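Local atomic coordinates of phosphoribosylaminoimidazole-succinocarboxamide synthase (Pyrococcus horikoshii, PDB entry 4O84), a protein that catalyses the ATP-dependent joining of L-aspartate to 5-amino-1-(5-phospho-D-ribosyl)imidazole-4-carboxylate, giving SAICAR in de novo purine biosynthesis. Residues 31-36 against 211-216; 84-89 against 178-183; 94-99 against 110-115; 155-160 against 172-177. All coordinates share one frame; numbering follows the deposited sequence.

Interaction 1 of 4, residues 31-36 against 211-216; sequences ATAFDG and DVFRFD. With CD (cadmium ion), chain F; 5GP (guanosine-5'-monophosphate), chain J; PO4 (phosphate ion), chain K.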
# COMPACT_ATOMS: atom_id res chain seq x y z
N ALA A 31 -6.42 29.36 12.57
CA ALA A 31 -5.46 28.31 12.90
C ALA A 31 -4.94 28.54 14.32
O ALA A 31 -4.72 29.69 14.74
CB ALA A 31 -4.31 28.32 11.92
N THR A 32 -4.74 27.45 15.04
CA THR A 32 -4.34 27.50 16.43
C THR A 32 -3.28 26.44 16.72
O THR A 32 -3.42 25.30 16.27
CB THR A 32 -5.57 27.33 17.34
OG1 THR A 32 -6.11 28.62 17.64
CG2 THR A 32 -5.23 26.64 18.63
N ALA A 33 -2.23 26.82 17.43
CA ALA A 33 -1.24 25.86 17.94
C ALA A 33 -0.80 26.22 19.37
O ALA A 33 -1.04 27.33 19.85
CB ALA A 33 -0.03 25.77 17.01
N PHE A 34 -0.16 25.25 20.03
CA PHE A 34 0.32 25.37 21.40
C PHE A 34 -0.76 25.90 22.35
O PHE A 34 -0.60 26.95 22.98
CB PHE A 34 1.58 26.24 21.45
CG PHE A 34 2.63 25.86 20.44
CD1 PHE A 34 3.39 24.70 20.60
CD2 PHE A 34 2.87 26.66 19.33
CE1 PHE A 34 4.35 24.35 19.67
CE2 PHE A 34 3.85 26.31 18.40
CZ PHE A 34 4.58 25.15 18.57
N ASP A 35 -1.87 25.17 22.41
CA ASP A 35 -3.00 25.49 23.29
C ASP A 35 -3.59 26.89 23.11
O ASP A 35 -4.00 27.53 24.09
CB ASP A 35 -2.62 25.25 24.75
CG ASP A 35 -2.33 23.79 25.03
OD1 ASP A 35 -2.74 22.93 24.22
OD2 ASP A 35 -1.70 23.51 26.07
N GLY A 36 -3.63 27.36 21.87
CA GLY A 36 -4.20 28.67 21.58
C GLY A 36 -3.29 29.84 21.89
O GLY A 36 -3.68 30.99 21.69
N ASP A 211 2.56 21.98 10.25
CA ASP A 211 3.91 22.22 10.84
C ASP A 211 4.52 23.49 10.27
O ASP A 211 5.32 24.16 10.94
CB ASP A 211 4.87 21.06 10.58
CG ASP A 211 4.64 19.87 11.50
OD1 ASP A 211 3.88 19.99 12.51
OD2 ASP A 211 5.23 18.81 11.21
N VAL A 212 4.10 23.84 9.05
CA VAL A 212 4.53 25.08 8.42
C VAL A 212 4.12 26.30 9.29
O VAL A 212 4.89 27.27 9.43
CB VAL A 212 3.96 25.14 6.99
CG1 VAL A 212 3.88 26.56 6.46
CG2 VAL A 212 4.76 24.23 6.07
N PHE A 213 2.93 26.22 9.87
CA PHE A 213 2.43 27.22 10.80
C PHE A 213 3.00 27.01 12.21
O PHE A 213 3.47 27.95 12.83
CB PHE A 213 0.90 27.20 10.82
CG PHE A 213 0.27 27.94 11.98
CD1 PHE A 213 0.45 29.31 12.15
CD2 PHE A 213 -0.55 27.26 12.87
CE1 PHE A 213 -0.14 29.98 13.21
CE2 PHE A 213 -1.16 27.93 13.93
CZ PHE A 213 -0.95 29.30 14.10
N ARG A 214 2.95 25.78 12.71
CA ARG A 214 3.45 25.46 14.06
C ARG A 214 4.87 25.97 14.31
O ARG A 214 5.16 26.48 15.39
CB ARG A 214 3.40 23.96 14.32
CG ARG A 214 2.02 23.40 14.59
CD ARG A 214 2.05 21.89 14.56
NE ARG A 214 0.74 21.28 14.76
CZ ARG A 214 0.30 20.22 14.09
NH1 ARG A 214 -0.91 19.72 14.36
NH2 ARG A 214 1.05 19.66 13.15
N PHE A 215 5.72 25.85 13.30
CA PHE A 215 7.14 26.16 13.45
C PHE A 215 7.64 27.22 12.46
O PHE A 215 8.84 27.32 12.24
CB PHE A 215 7.96 24.86 13.36
CG PHE A 215 7.46 23.78 14.28
CD1 PHE A 215 7.60 23.90 15.66
CD2 PHE A 215 6.79 22.66 13.78
CE1 PHE A 215 7.12 22.93 16.53
CE2 PHE A 215 6.31 21.68 14.64
CZ PHE A 215 6.48 21.82 16.01
N ASP A 216 6.72 28.00 11.89
CA ASP A 216 7.02 29.05 10.89
C ASP A 216 8.09 28.64 9.88
O ASP A 216 9.13 29.30 9.74
CB ASP A 216 7.40 30.38 11.56
CG ASP A 216 6.34 30.88 12.53
OD1 ASP A 216 5.15 30.93 12.17
OD2 ASP A 216 6.72 31.23 13.68
CD CD F . -2.53 21.02 25.78
P 5GP J . 2.60 14.52 17.27
O1P 5GP J . 3.92 14.10 16.64
O2P 5GP J . 2.59 15.99 17.62
O3P 5GP J . 2.12 13.58 18.35
O5' 5GP J . 1.41 14.38 16.17
C5' 5GP J . 1.19 13.23 15.33
C4' 5GP J . 0.24 13.49 14.14
O4' 5GP J . -1.12 13.59 14.56
C3' 5GP J . 0.50 14.79 13.38
O3' 5GP J . 0.11 14.60 12.01
C2' 5GP J . -0.43 15.80 14.01
O2' 5GP J . -0.79 16.86 13.10
C1' 5GP J . -1.62 14.92 14.38
N9 5GP J . -2.26 15.42 15.62
C8 5GP J . -2.09 14.91 16.86
N7 5GP J . -2.82 15.60 17.76
C5 5GP J . -3.47 16.58 17.11
C6 5GP J . -4.41 17.67 17.47
O6 5GP J . -4.77 17.82 18.66
N1 5GP J . -4.86 18.47 16.49
C2 5GP J . -4.50 18.32 15.20
N2 5GP J . -5.00 19.19 14.28
N3 5GP J . -3.63 17.33 14.80
C4 5GP J . -3.10 16.46 15.69
P PO4 K . -1.86 21.51 17.46
O1 PO4 K . -2.86 22.42 18.14
O2 PO4 K . -1.64 20.26 18.28
O3 PO4 K . -2.35 21.14 16.08
O4 PO4 K . -0.54 22.23 17.34
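F34 turns the edge of its ring onto a backbone carbonyl: CE2 stands 3.3 Å from R214 O, near the ring plane. Its CZ also meets F215 CE1, and the two phenyl side chains cross at about a right angle. The carbonyl belongs to the C-terminal residue of the short helix 211-214, which ends in a Schellman motif with D216, at positive phi, as the C-prime residue. This helix end packs on strand 30-33 beside the bound guanosine monophosphate. Deeper in, A31 CB lies over one face of the F213 ring, 4.1 Å from the centroid and 25° off the normal, a CH-pi contact. A33 CB approaches the same ring at CE2 (3.9 Å). F213 can present its ring to both alanines because CG is anti to the backbone N (chi1 166°). Outside the two segments, F42 adds an edge-to-face contact to that ring and K38 a cation-pi contact. R214 passes A33 CB with its CG and runs extended to NE, bringing the guanidinium edge to two ligands. NH1 donates to phosphate O3 (2.7 Å) and to the nucleotide O2' (3.1 Å), while NE donates to phosphate O4 (3.0 Å). The phosphate probably came from the crystallisation liquor. A leucine in place of R214 would probably leave the nucleotide 2'-hydroxyl and the phosphate without these donors and D211 OD1 without its positive mate. In that salt bridge R214 NH2 lies 2.9 Å from D211 OD1, meeting it from above the carboxylate plane, 42° out.

Interaction 2 of 4, residues 84-89 against 178-183; sequences DMYPLE and FGKDKN. With CD (cadmium ion), chain I; 5GP (guanosine-5'-monophosphate), chain J.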
# COMPACT_ATOMS: atom_id res chain seq x y z
N ASP A 84 -21.91 8.70 18.41
CA ASP A 84 -21.49 8.55 19.78
C ASP A 84 -19.96 8.43 19.73
O ASP A 84 -19.42 7.35 19.46
CB ASP A 84 -22.14 7.28 20.35
CG ASP A 84 -21.78 7.03 21.79
OD1 ASP A 84 -21.55 8.00 22.53
OD2 ASP A 84 -21.75 5.84 22.18
N MSE A 85 -19.28 9.54 19.99
CA MSE A 85 -17.85 9.69 19.71
C MSE A 85 -17.00 9.01 20.75
O MSE A 85 -17.25 9.12 21.95
CB MSE A 85 -17.48 11.19 19.70
CG MSE A 85 -18.06 12.00 18.54
SE MSE A 85 -17.29 11.45 16.80
CE MSE A 85 -15.41 11.81 17.25
N TYR A 86 -15.99 8.28 20.29
CA TYR A 86 -14.97 7.76 21.20
C TYR A 86 -14.06 8.91 21.65
O TYR A 86 -13.67 9.77 20.82
CB TYR A 86 -14.14 6.68 20.53
CG TYR A 86 -14.88 5.40 20.27
CD1 TYR A 86 -15.14 4.49 21.30
CD2 TYR A 86 -15.30 5.08 18.98
CE1 TYR A 86 -15.80 3.30 21.04
CE2 TYR A 86 -15.96 3.91 18.72
CZ TYR A 86 -16.20 3.02 19.75
OH TYR A 86 -16.86 1.86 19.46
N PRO A 87 -13.72 8.95 22.96
CA PRO A 87 -12.81 10.00 23.49
C PRO A 87 -11.33 9.77 23.11
O PRO A 87 -10.44 9.87 23.96
CB PRO A 87 -13.01 9.91 25.01
CG PRO A 87 -13.50 8.51 25.26
CD PRO A 87 -14.22 8.05 24.02
N LEU A 88 -11.09 9.47 21.84
CA LEU A 88 -9.76 9.10 21.35
C LEU A 88 -9.25 9.99 20.25
O LEU A 88 -10.02 10.53 19.45
CB LEU A 88 -9.77 7.66 20.84
CG LEU A 88 -10.08 6.54 21.85
CD1 LEU A 88 -10.15 5.22 21.11
CD2 LEU A 88 -9.03 6.49 22.97
N GLU A 89 -7.93 10.15 20.24
CA GLU A 89 -7.19 10.49 19.03
C GLU A 89 -6.36 9.26 18.68
O GLU A 89 -5.63 8.74 19.51
CB GLU A 89 -6.29 11.70 19.23
CG GLU A 89 -7.06 12.93 19.66
CD GLU A 89 -6.21 14.19 19.74
OE1 GLU A 89 -4.98 14.11 19.93
OE2 GLU A 89 -6.80 15.29 19.63
N PHE A 178 -13.05 8.70 15.76
CA PHE A 178 -14.01 7.66 15.48
C PHE A 178 -15.20 7.82 16.41
O PHE A 178 -15.06 8.33 17.55
CB PHE A 178 -13.40 6.27 15.74
CG PHE A 178 -12.39 5.84 14.71
CD1 PHE A 178 -12.79 5.27 13.51
CD2 PHE A 178 -11.03 5.99 14.96
CE1 PHE A 178 -11.85 4.87 12.57
CE2 PHE A 178 -10.08 5.59 14.03
CZ PHE A 178 -10.49 5.02 12.84
N GLY A 179 -16.35 7.38 15.92
CA GLY A 179 -17.54 7.28 16.73
C GLY A 179 -18.39 6.07 16.39
O GLY A 179 -18.12 5.30 15.45
N LYS A 180 -19.45 5.91 17.18
CA LYS A 180 -20.39 4.82 17.01
C LYS A 180 -21.70 5.32 16.45
O LYS A 180 -22.27 6.28 16.98
CB LYS A 180 -20.62 4.10 18.34
CG LYS A 180 -20.19 2.65 18.32
CD LYS A 180 -20.21 2.03 19.71
CE LYS A 180 -19.85 0.55 19.63
NZ LYS A 180 -19.88 -0.12 20.96
N ASP A 181 -22.19 4.69 15.38
CA ASP A 181 -23.50 5.03 14.81
C ASP A 181 -24.64 4.26 15.50
O ASP A 181 -24.41 3.50 16.44
CB ASP A 181 -23.50 4.81 13.29
CG ASP A 181 -23.46 3.34 12.90
OD1 ASP A 181 -23.22 3.07 11.71
OD2 ASP A 181 -23.67 2.46 13.77
N LYS A 182 -25.87 4.48 15.01
CA LYS A 182 -27.08 3.85 15.54
C LYS A 182 -27.02 2.32 15.54
O LYS A 182 -27.45 1.67 16.50
N ASN A 183 -26.49 1.75 14.46
CA ASN A 183 -26.29 0.31 14.31
C ASN A 183 -25.25 -0.29 15.27
O ASN A 183 -25.21 -1.50 15.48
CB ASN A 183 -25.89 -0.02 12.87
CG ASN A 183 -26.91 0.47 11.85
OD1 ASN A 183 -28.09 0.14 11.91
ND2 ASN A 183 -26.44 1.27 10.89
CD CD I . -2.75 14.82 19.95
P 5GP J . 2.60 14.52 17.27
O1P 5GP J . 3.92 14.10 16.64
O2P 5GP J . 2.59 15.99 17.62
O3P 5GP J . 2.12 13.58 18.35
O5' 5GP J . 1.41 14.38 16.17
C5' 5GP J . 1.19 13.23 15.33
C4' 5GP J . 0.24 13.49 14.14
O4' 5GP J . -1.12 13.59 14.56
C3' 5GP J . 0.50 14.79 13.38
O3' 5GP J . 0.11 14.60 12.01
C2' 5GP J . -0.43 15.80 14.01
O2' 5GP J . -0.79 16.86 13.10
C1' 5GP J . -1.62 14.92 14.38
N9 5GP J . -2.26 15.42 15.62
C8 5GP J . -2.09 14.91 16.86
N7 5GP J . -2.82 15.60 17.76
C5 5GP J . -3.47 16.58 17.11
C6 5GP J . -4.41 17.67 17.47
O6 5GP J . -4.77 17.82 18.66
N1 5GP J . -4.86 18.47 16.49
C2 5GP J . -4.50 18.32 15.20
N2 5GP J . -5.00 19.19 14.28
N3 5GP J . -3.63 17.33 14.80
C4 5GP J . -3.10 16.46 15.69
O HOH W 1 -12.12 9.12 18.46
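An antiparallel ladder joins D84 and M85, at the start of strand 84-93, to K180 and G179, at the end of strand 169-180. D84 and K180 form the hydrogen-bonded pair: D84 N donates to K180 O (2.8 Å), and K180 N returns a bond to D84 O (2.7 Å). M85 and G179 are the non-hydrogen-bonded pair. One residue further, Y86 N donates to F178 O at 2.9 Å. Selenomethionine M85 bends at chi2 and chi3, bringing CE to 3.5 Å from F178 O; a CB on G179 would crowd both M85 SE and D84 O, and with no side chain there the CA atoms of M85 and G179 come to 3.8 Å. The Y86 ring brings its edge to F178 O, and CD2 touches F178 CB at 3.9 Å. Its hydroxyl end lies beside the extended K180 chain, OH 3.3 Å from K180 CE. Both polar ends converge on E145: Y86 OH hydrogen-bonds to its carboxylate and K180 NZ forms a salt bridge with it. A valine in place of Y86 is likely to open a gap beside F178 CB and the K180 methylenes, and to leave E145 without its phenol partner. Past Y86 the strands part, and a water accepts from F178 N (2.9 Å) close to Y86 O and L88 O. P87 centres an inverse gamma turn here, and E89 beyond it binds a cadmium ion also held by the nucleotide N7. The whole is an antiparallel pair inside the sheet, with strand 84-93 interrupted by a short turn at P87.

Interaction 3 of 4, residues 94-99 against 110-115; sequences NVVAGS and YELPEP. With 5GP (guanosine-5'-monophosphate), chain J.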
# COMPACT_ATOMS: atom_id res chain seq x y z
N ASN A 94 4.01 6.46 9.84
CA ASN A 94 4.83 5.71 8.87
C ASN A 94 6.31 6.11 8.89
O ASN A 94 7.19 5.32 8.54
CB ASN A 94 4.29 5.94 7.45
CG ASN A 94 2.86 5.47 7.31
OD1 ASN A 94 2.57 4.32 7.60
ND2 ASN A 94 1.96 6.39 6.94
N VAL A 95 6.54 7.36 9.25
CA VAL A 95 7.87 7.97 9.24
C VAL A 95 8.00 8.69 10.58
O VAL A 95 7.05 9.31 11.03
CB VAL A 95 7.99 8.96 8.03
CG1 VAL A 95 9.25 9.80 8.12
CG2 VAL A 95 7.95 8.21 6.71
N VAL A 96 9.16 8.56 11.21
CA VAL A 96 9.48 9.20 12.50
C VAL A 96 9.46 10.74 12.40
O VAL A 96 10.26 11.33 11.67
CB VAL A 96 10.85 8.73 13.05
CG1 VAL A 96 11.26 9.51 14.31
CG2 VAL A 96 10.85 7.23 13.34
N ALA A 97 8.57 11.36 13.15
CA ALA A 97 8.49 12.81 13.25
C ALA A 97 7.81 13.18 14.56
O ALA A 97 7.22 12.33 15.24
CB ALA A 97 7.70 13.39 12.07
N GLY A 98 7.88 14.47 14.91
CA GLY A 98 7.24 15.03 16.09
C GLY A 98 7.51 14.22 17.35
O GLY A 98 8.65 13.83 17.62
N SER A 99 6.44 13.93 18.09
CA SER A 99 6.55 13.33 19.40
C SER A 99 7.15 11.93 19.43
O SER A 99 7.65 11.50 20.46
CB SER A 99 5.18 13.35 20.09
OG SER A 99 4.38 12.25 19.70
N TYR A 110 13.17 8.91 9.63
CA TYR A 110 13.40 7.46 9.59
C TYR A 110 12.13 6.72 9.16
O TYR A 110 11.07 6.94 9.70
CB TYR A 110 13.85 6.93 10.96
CG TYR A 110 14.10 5.45 10.96
CD1 TYR A 110 15.31 4.92 10.52
CD2 TYR A 110 13.12 4.57 11.40
CE1 TYR A 110 15.54 3.55 10.53
CE2 TYR A 110 13.33 3.20 11.41
CZ TYR A 110 14.54 2.70 10.98
OH TYR A 110 14.74 1.34 10.98
N GLU A 111 12.27 5.85 8.16
CA GLU A 111 11.13 5.10 7.64
C GLU A 111 10.89 3.84 8.48
O GLU A 111 11.75 2.97 8.56
CB GLU A 111 11.32 4.74 6.17
CG GLU A 111 10.12 4.01 5.59
CD GLU A 111 10.52 2.93 4.61
OE1 GLU A 111 10.72 3.26 3.42
OE2 GLU A 111 10.63 1.76 5.03
N LEU A 112 9.71 3.75 9.09
CA LEU A 112 9.38 2.65 9.99
C LEU A 112 9.13 1.36 9.21
O LEU A 112 8.55 1.40 8.13
CB LEU A 112 8.18 3.00 10.88
CG LEU A 112 8.32 4.13 11.92
CD1 LEU A 112 6.94 4.60 12.38
CD2 LEU A 112 9.19 3.73 13.11
N PRO A 113 9.54 0.21 9.77
CA PRO A 113 9.35 -1.05 9.03
C PRO A 113 7.87 -1.39 8.89
O PRO A 113 7.46 -1.93 7.87
CB PRO A 113 10.08 -2.09 9.90
CG PRO A 113 10.15 -1.49 11.27
CD PRO A 113 10.19 0.01 11.08
N GLU A 114 7.08 -1.02 9.89
CA GLU A 114 5.64 -1.20 9.87
C GLU A 114 5.02 0.05 10.45
O GLU A 114 5.68 0.74 11.23
CB GLU A 114 5.26 -2.39 10.75
CG GLU A 114 5.64 -3.74 10.15
CD GLU A 114 5.55 -4.89 11.14
OE1 GLU A 114 5.51 -4.64 12.37
OE2 GLU A 114 5.52 -6.05 10.68
N PRO A 115 3.75 0.35 10.10
CA PRO A 115 3.08 1.53 10.70
C PRO A 115 2.81 1.34 12.19
O PRO A 115 2.52 0.24 12.64
CB PRO A 115 1.75 1.67 9.91
CG PRO A 115 1.86 0.73 8.76
CD PRO A 115 2.91 -0.30 9.07
P 5GP J . 2.60 14.52 17.27
O1P 5GP J . 3.92 14.10 16.64
O2P 5GP J . 2.59 15.99 17.62
O3P 5GP J . 2.12 13.58 18.35
O5' 5GP J . 1.41 14.38 16.17
C5' 5GP J . 1.19 13.23 15.33
C4' 5GP J . 0.24 13.49 14.14
O4' 5GP J . -1.12 13.59 14.56
C3' 5GP J . 0.50 14.79 13.38
O3' 5GP J . 0.11 14.60 12.01
C2' 5GP J . -0.43 15.80 14.01
O2' 5GP J . -0.79 16.86 13.10
C1' 5GP J . -1.62 14.92 14.38
N9 5GP J . -2.26 15.42 15.62
C8 5GP J . -2.09 14.91 16.86
N7 5GP J . -2.82 15.60 17.76
C5 5GP J . -3.47 16.58 17.11
C6 5GP J . -4.41 17.67 17.47
O6 5GP J . -4.77 17.82 18.66
N1 5GP J . -4.86 18.47 16.49
C2 5GP J . -4.50 18.32 15.20
N2 5GP J . -5.00 19.19 14.28
N3 5GP J . -3.63 17.33 14.80
C4 5GP J . -3.10 16.46 15.69
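V96 has CG1 anti to the backbone N (chi1 174°), which swings CG2 toward Y110 and L112: it lies 3.8 Å from Y110 CB and 3.9 Å from L112 CD2. Around the Y110 ring this methyl sits at the edge, near the ring plane. L112, with CG anti to its carbonyl carbon (chi1 -66°), also lays CB and CD1 against the N94 carbonyl. Two backbone bonds frame these side chains. V96 N donates to Y110 O at 2.9 Å, nearly straight at 171°, and L112 N donates to N94 O at 3.0 Å. Between them V95 and E111 form an antiparallel non-hydrogen-bonded pair, and V95 CA makes a CA-H...O contact with Y110 O, 3.4 Å away. N94 touches P115 through OD1, 3.6 Å from P115 CB; its amide ND2 is held by N157 OD1 and L171 O. Downstream, S99 N donates to the nucleotide O1P (2.9 Å), and S99 OG is hydrogen-bonded to O3P. G98 has positive phi, and a CB there would collide with O1P. A short antiparallel pairing thus leads into a loop that holds the nucleotide's 5'-phosphate, probably as it would hold that of the phosphoribosyl substrate.

Interaction 4 of 4, residues 155-160 against 172-177; sequences KVNEIL and VDFKLE. With CD (cadmium ion), chain C; 5GP (guanosine-5'-monophosphate), chain J.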
# COMPACT_ATOMS: atom_id res chain seq x y z
N LYS A 155 -6.00 0.31 7.74
CA LYS A 155 -6.56 0.18 6.41
C LYS A 155 -6.61 1.57 5.77
O LYS A 155 -6.15 1.78 4.65
CB LYS A 155 -7.94 -0.44 6.52
CG LYS A 155 -8.54 -0.96 5.24
CD LYS A 155 -9.70 -1.89 5.57
N VAL A 156 -7.14 2.53 6.53
CA VAL A 156 -7.15 3.93 6.14
C VAL A 156 -5.73 4.40 5.85
O VAL A 156 -5.47 5.04 4.81
CB VAL A 156 -7.81 4.81 7.21
CG1 VAL A 156 -7.49 6.29 6.96
CG2 VAL A 156 -9.31 4.55 7.23
N ASN A 157 -4.80 4.08 6.76
CA ASN A 157 -3.40 4.45 6.54
C ASN A 157 -2.90 4.00 5.17
O ASN A 157 -2.31 4.80 4.44
CB ASN A 157 -2.48 3.90 7.62
CG ASN A 157 -1.03 4.31 7.40
OD1 ASN A 157 -0.73 5.50 7.33
ND2 ASN A 157 -0.11 3.32 7.30
N GLU A 158 -3.15 2.74 4.84
CA GLU A 158 -2.60 2.19 3.61
C GLU A 158 -3.18 2.90 2.38
O GLU A 158 -2.45 3.23 1.45
CB GLU A 158 -2.79 0.67 3.52
CG GLU A 158 -1.69 -0.04 2.71
CD GLU A 158 -0.29 0.20 3.27
OE1 GLU A 158 -0.12 0.33 4.52
OE2 GLU A 158 0.65 0.28 2.46
N ILE A 159 -4.49 3.14 2.38
CA ILE A 159 -5.14 3.80 1.24
C ILE A 159 -4.60 5.22 1.05
O ILE A 159 -4.20 5.60 -0.04
CB ILE A 159 -6.67 3.81 1.41
CG1 ILE A 159 -7.19 2.36 1.52
CG2 ILE A 159 -7.33 4.53 0.23
CD1 ILE A 159 -8.56 2.25 2.16
N LEU A 160 -4.55 5.99 2.13
CA LEU A 160 -4.08 7.37 2.03
C LEU A 160 -2.60 7.43 1.65
O LEU A 160 -2.23 8.19 0.74
CB LEU A 160 -4.37 8.16 3.32
CG LEU A 160 -5.86 8.35 3.70
CD1 LEU A 160 -5.98 9.17 4.95
CD2 LEU A 160 -6.71 8.99 2.61
N VAL A 172 3.49 11.06 6.43
CA VAL A 172 4.41 10.87 7.55
C VAL A 172 3.68 10.32 8.78
O VAL A 172 4.09 9.31 9.36
CB VAL A 172 5.17 12.19 7.87
CG1 VAL A 172 5.85 12.14 9.24
CG2 VAL A 172 6.18 12.49 6.76
N ASP A 173 2.58 10.97 9.16
CA ASP A 173 1.71 10.49 10.24
C ASP A 173 0.41 11.28 10.12
O ASP A 173 0.35 12.23 9.31
CB ASP A 173 2.37 10.63 11.64
CG ASP A 173 2.82 12.06 11.94
OD1 ASP A 173 2.09 13.02 11.66
OD2 ASP A 173 3.93 12.25 12.47
N PHE A 174 -0.60 10.89 10.89
CA PHE A 174 -1.90 11.57 10.89
C PHE A 174 -2.75 11.11 12.07
O PHE A 174 -2.49 10.04 12.63
CB PHE A 174 -2.64 11.40 9.55
CG PHE A 174 -3.10 9.99 9.24
CD1 PHE A 174 -4.46 9.69 9.17
CD2 PHE A 174 -2.19 8.98 8.98
CE1 PHE A 174 -4.90 8.39 8.87
CE2 PHE A 174 -2.62 7.69 8.69
CZ PHE A 174 -3.97 7.39 8.63
N LYS A 175 -3.75 11.93 12.43
CA LYS A 175 -4.66 11.65 13.52
C LYS A 175 -6.08 11.41 12.99
O LYS A 175 -6.57 12.16 12.16
CB LYS A 175 -4.70 12.82 14.51
CG LYS A 175 -5.83 12.74 15.56
CD LYS A 175 -6.18 14.09 16.18
CE LYS A 175 -6.81 15.09 15.20
NZ LYS A 175 -8.29 15.05 15.14
N LEU A 176 -6.71 10.36 13.50
CA LEU A 176 -8.09 10.02 13.18
C LEU A 176 -8.92 10.07 14.45
O LEU A 176 -8.39 9.90 15.57
CB LEU A 176 -8.19 8.62 12.57
CG LEU A 176 -7.50 8.36 11.23
CD1 LEU A 176 -7.71 6.92 10.79
CD2 LEU A 176 -7.98 9.34 10.15
N GLU A 177 -10.21 10.31 14.27
CA GLU A 177 -11.19 10.15 15.32
C GLU A 177 -12.37 9.33 14.81
O GLU A 177 -12.64 9.26 13.59
CB GLU A 177 -11.65 11.50 15.88
CG GLU A 177 -10.49 12.34 16.40
CD GLU A 177 -10.91 13.67 17.03
OE1 GLU A 177 -12.07 13.82 17.48
OE2 GLU A 177 -10.06 14.57 17.08
CD CD C . 0.61 0.15 0.24
P 5GP J . 2.60 14.52 17.27
O1P 5GP J . 3.92 14.10 16.64
O2P 5GP J . 2.59 15.99 17.62
O3P 5GP J . 2.12 13.58 18.35
O5' 5GP J . 1.41 14.38 16.17
C5' 5GP J . 1.19 13.23 15.33
C4' 5GP J . 0.24 13.49 14.14
O4' 5GP J . -1.12 13.59 14.56
C3' 5GP J . 0.50 14.79 13.38
O3' 5GP J . 0.11 14.60 12.01
C2' 5GP J . -0.43 15.80 14.01
O2' 5GP J . -0.79 16.86 13.10
C1' 5GP J . -1.62 14.92 14.38
N9 5GP J . -2.26 15.42 15.62
C8 5GP J . -2.09 14.91 16.86
N7 5GP J . -2.82 15.60 17.76
C5 5GP J . -3.47 16.58 17.11
C6 5GP J . -4.41 17.67 17.47
O6 5GP J . -4.77 17.82 18.66
N1 5GP J . -4.86 18.47 16.49
C2 5GP J . -4.50 18.32 15.20
N2 5GP J . -5.00 19.19 14.28
N3 5GP J . -3.63 17.33 14.80
C4 5GP J . -3.10 16.46 15.69
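The F174 ring is the tight centre of this contact, its far rim (CE1, CZ, CE2) set against V156, N157 and L160 of helix 143-165. Its CG occupies the position between the backbone N and the carbonyl carbon (chi1 67°), and from there the ring points at the helix. V156 CG1 meets the ring edge at CE1 (3.8 Å) and also touches L176 CD1 (3.9 Å), where the two aliphatic side chains reach each other tip to tip. N157 crosses the ring obliquely, OD1 at the edge 3.2 Å from F174 CE2, the amide plane turned 17° from the ring plane. That oxygen is buried but accepts from N94 ND2, which fixes the turn of the amide. L160 gives the looser touch, CD1 to F174 CE1 at 4.1 Å. All five touching residues are buried, yet the segment axes, 132° apart in direction, stay 10.5 Å apart at closest approach, so the F174 side chain has to span the gap, its CZ reaching the helix backbone at N157 CA. On the outer side of the helix, the partly exposed E158 points away from the strand and binds a cadmium ion through OE2 (2.2 Å). D162, together with E158 and D162 of the second subunit, binds the same ion, placing that face at the dimer contact. Across the strand, D173 OD1 accepts a hydrogen bond from the nucleotide O3' (2.6 Å), and K175 runs its methylenes along the ligand while NZ forms salt bridges with E177 OE2 and D190. Such is an alpha+beta layering, a helix packed on one face of an antiparallel sheet whose other face lines the nucleotide site.

In the fold
Interaction 4 is the core contact, about 7 Å from the chain centre, whereas interactions 1, 2 and 3 lie 15 to 16 Å out and are only partly buried. Interactions 2 and 4 share strand 169-180 and touch through E89 and K175; interaction 3 reaches the same sheet, and its N94 is hydrogen-bonded to N157 of interaction 4. The chemistry follows the place: backbone hydrogen bonds carry interactions 2 and 3, while apolar side chains carry the helix-to-strand contacts 1 and 4. Interaction 1, on another sheet, touches none of the others, its nearest atoms being about 6 Å from interaction 3, but all four include residues around the same nucleotide.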